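Minor structural protein 5 (Lactococcus phage Tuc2009, PDB 5E7T) is a minor structural protein of the phage virion, probably part of its baseplate, with a BppA domain that may recognise carbohydrate on the host cell. Local coordinates at residues 40-48 and 66-74. Sequence-based numbering, arbitrary orientation.
Sequences EGFFKNFDK and NKDLGEGFS
One water joins Phe-42 and Asp-68 across the contact. It donates to Phe-42 O and to Asp-68 O, each at 2.7 Å. It also accepts from Asn-45 N at 2.9 Å, so three backbone groups hold it. The contact lies in a beta sandwich of the galactose-binding-like clan. The 40-48 loop leads into 48-50, an outermost strand of one sheet. The 66-74 segment begins in strand 63-68, an outermost strand of the other. Next to the water, the Phe-42 and Phe-46 rings pack on Leu-69. Leu-69 CD2 lies over one face of the Phe-42 ring, a CH-pi contact of 4.2 Å to the centroid, 17° off the normal. The same methyl meets the Phe-46 ring edge at CE1, 4.0 Å away. With chi1 at -169°, Phe-42 turns its ring away from its own N and runs alongside Leu-69. Met-110 of strand 104-114 touches both Phe-42 and Leu-69. Gly-41 and Phe-42 run against the Gly-72 backbone. Asp-68 OD1 accepts from Gly-70 N at 2.9 Å, forming an Asx turn. Lys-67 lays its CD against Asn-45 O, and its NZ is near Asp-47 OD1, of opposite charge but beyond salt-bridge distance. Asp-47 OD2 accepts from Thr-57 N. Beside Glu-71, Lys-44 NZ makes a salt bridge on the syn side of Glu-40 OE1, 3.3 Å away but 34° out of the carboxylate plane.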
# COMPACT_ATOMS: atom_id res chain seq x y z
N GLU B 40 -18.63 43.03 4.51
CA GLU B 40 -18.70 41.82 5.34
C GLU B 40 -18.78 42.20 6.84
O GLU B 40 -18.59 43.37 7.19
CB GLU B 40 -17.48 40.90 5.11
CG GLU B 40 -17.33 40.29 3.73
CD GLU B 40 -18.34 39.24 3.33
OE1 GLU B 40 -19.03 38.68 4.21
OE2 GLU B 40 -18.43 38.96 2.11
N GLY B 41 -19.02 41.22 7.69
CA GLY B 41 -19.07 41.44 9.14
C GLY B 41 -20.17 42.39 9.54
O GLY B 41 -21.32 42.19 9.15
N PHE B 42 -19.80 43.45 10.26
CA PHE B 42 -20.75 44.48 10.69
C PHE B 42 -21.43 45.13 9.47
O PHE B 42 -22.63 45.38 9.51
CB PHE B 42 -20.04 45.56 11.53
CG PHE B 42 -20.94 46.54 12.26
CD1 PHE B 42 -21.38 47.70 11.64
CD2 PHE B 42 -21.29 46.33 13.59
CE1 PHE B 42 -22.19 48.61 12.32
CE2 PHE B 42 -22.10 47.24 14.27
CZ PHE B 42 -22.54 48.37 13.63
N PHE B 43 -20.66 45.35 8.39
CA PHE B 43 -21.16 46.03 7.20
C PHE B 43 -21.74 45.11 6.14
O PHE B 43 -22.06 45.56 5.04
CB PHE B 43 -20.08 46.95 6.62
CG PHE B 43 -19.64 48.00 7.62
CD1 PHE B 43 -20.40 49.14 7.85
CD2 PHE B 43 -18.49 47.82 8.38
CE1 PHE B 43 -19.99 50.11 8.77
CE2 PHE B 43 -18.09 48.79 9.31
CZ PHE B 43 -18.84 49.92 9.50
N LYS B 44 -21.95 43.84 6.50
CA LYS B 44 -22.50 42.85 5.57
C LYS B 44 -23.77 43.31 4.86
O LYS B 44 -23.88 43.07 3.67
CB LYS B 44 -22.70 41.49 6.26
CG LYS B 44 -23.27 40.39 5.38
CD LYS B 44 -22.23 39.71 4.49
CE LYS B 44 -22.85 38.82 3.45
NZ LYS B 44 -21.81 38.20 2.59
N ASN B 45 -24.71 43.99 5.56
CA ASN B 45 -25.99 44.39 4.97
C ASN B 45 -26.16 45.90 4.80
O ASN B 45 -27.29 46.39 4.65
CB ASN B 45 -27.15 43.77 5.72
CG ASN B 45 -27.10 42.26 5.70
OD1 ASN B 45 -26.79 41.60 6.70
ND2 ASN B 45 -27.33 41.68 4.54
N PHE B 46 -25.04 46.63 4.70
CA PHE B 46 -25.04 48.06 4.35
C PHE B 46 -25.12 48.11 2.80
O PHE B 46 -24.90 47.08 2.16
CB PHE B 46 -23.78 48.74 4.88
CG PHE B 46 -23.91 49.22 6.31
CD1 PHE B 46 -24.02 48.32 7.37
CD2 PHE B 46 -23.90 50.58 6.61
CE1 PHE B 46 -24.14 48.77 8.68
CE2 PHE B 46 -24.03 51.02 7.92
CZ PHE B 46 -24.15 50.11 8.94
N ASP B 47 -25.49 49.24 2.20
CA ASP B 47 -25.59 49.29 0.74
C ASP B 47 -24.20 49.19 0.08
O ASP B 47 -24.05 48.52 -0.94
CB ASP B 47 -26.39 50.50 0.26
CG ASP B 47 -27.82 50.62 0.78
OD1 ASP B 47 -28.44 49.57 1.12
OD2 ASP B 47 -28.33 51.78 0.82
N LYS B 48 -23.17 49.80 0.73
CA LYS B 48 -21.76 49.77 0.29
C LYS B 48 -20.78 50.14 1.41
O LYS B 48 -21.18 50.65 2.44
CB LYS B 48 -21.53 50.71 -0.93
CG LYS B 48 -21.59 52.21 -0.63
CD LYS B 48 -21.18 53.06 -1.81
CE LYS B 48 -21.55 54.51 -1.60
NZ LYS B 48 -21.62 55.25 -2.89
N ASN B 66 -35.05 47.32 9.05
CA ASN B 66 -33.82 46.92 9.72
C ASN B 66 -32.80 46.30 8.76
O ASN B 66 -33.15 45.94 7.63
CB ASN B 66 -34.09 46.04 10.93
CG ASN B 66 -34.56 44.65 10.64
OD1 ASN B 66 -33.79 43.78 10.23
ND2 ASN B 66 -35.82 44.39 10.95
N LYS B 67 -31.53 46.26 9.19
CA LYS B 67 -30.41 45.65 8.47
C LYS B 67 -29.72 44.79 9.52
O LYS B 67 -29.48 45.28 10.62
CB LYS B 67 -29.44 46.70 7.86
CG LYS B 67 -30.07 47.71 6.89
CD LYS B 67 -30.59 47.11 5.58
CE LYS B 67 -31.72 47.90 4.97
NZ LYS B 67 -31.44 48.27 3.55
N ASP B 68 -29.51 43.50 9.25
CA ASP B 68 -28.90 42.59 10.21
C ASP B 68 -27.43 42.90 10.45
O ASP B 68 -26.64 42.97 9.48
CB ASP B 68 -29.12 41.12 9.80
CG ASP B 68 -28.56 40.07 10.74
OD1 ASP B 68 -28.46 40.34 11.95
OD2 ASP B 68 -28.25 38.95 10.26
N LEU B 69 -27.07 43.12 11.74
CA LEU B 69 -25.70 43.41 12.19
C LEU B 69 -25.09 42.18 12.86
O LEU B 69 -23.96 42.24 13.34
CB LEU B 69 -25.67 44.57 13.20
CG LEU B 69 -26.29 45.93 12.86
CD1 LEU B 69 -26.10 46.87 14.00
CD2 LEU B 69 -25.66 46.55 11.61
N GLY B 70 -25.83 41.08 12.87
CA GLY B 70 -25.44 39.83 13.53
C GLY B 70 -24.06 39.31 13.20
O GLY B 70 -23.40 38.75 14.07
N GLU B 71 -23.62 39.51 11.96
CA GLU B 71 -22.34 39.00 11.48
C GLU B 71 -21.17 39.87 11.90
O GLU B 71 -20.02 39.56 11.60
CB GLU B 71 -22.39 38.82 9.96
CG GLU B 71 -22.91 37.46 9.52
CD GLU B 71 -22.60 37.13 8.07
OE1 GLU B 71 -23.57 36.90 7.31
OE2 GLU B 71 -21.41 37.16 7.69
N GLY B 72 -21.48 40.95 12.61
CA GLY B 72 -20.49 41.89 13.10
C GLY B 72 -20.23 41.82 14.58
O GLY B 72 -19.53 42.68 15.11
N PHE B 73 -20.80 40.83 15.28
CA PHE B 73 -20.59 40.65 16.72
C PHE B 73 -19.77 39.39 16.94
O PHE B 73 -20.21 38.30 16.58
CB PHE B 73 -21.90 40.68 17.51
CG PHE B 73 -22.49 42.06 17.70
CD1 PHE B 73 -23.32 42.62 16.74
CD2 PHE B 73 -22.23 42.80 18.85
CE1 PHE B 73 -23.88 43.89 16.92
CE2 PHE B 73 -22.80 44.06 19.04
CZ PHE B 73 -23.60 44.61 18.05
N SER B 74 -18.53 39.56 17.45
CA SER B 74 -17.54 38.52 17.70
C SER B 74 -18.15 37.29 18.37
O SER B 74 -17.92 36.15 17.92
CB SER B 74 -16.44 39.05 18.60
OG SER B 74 -15.17 38.89 18.00
O HOH W 1 -24.95 44.73 8.32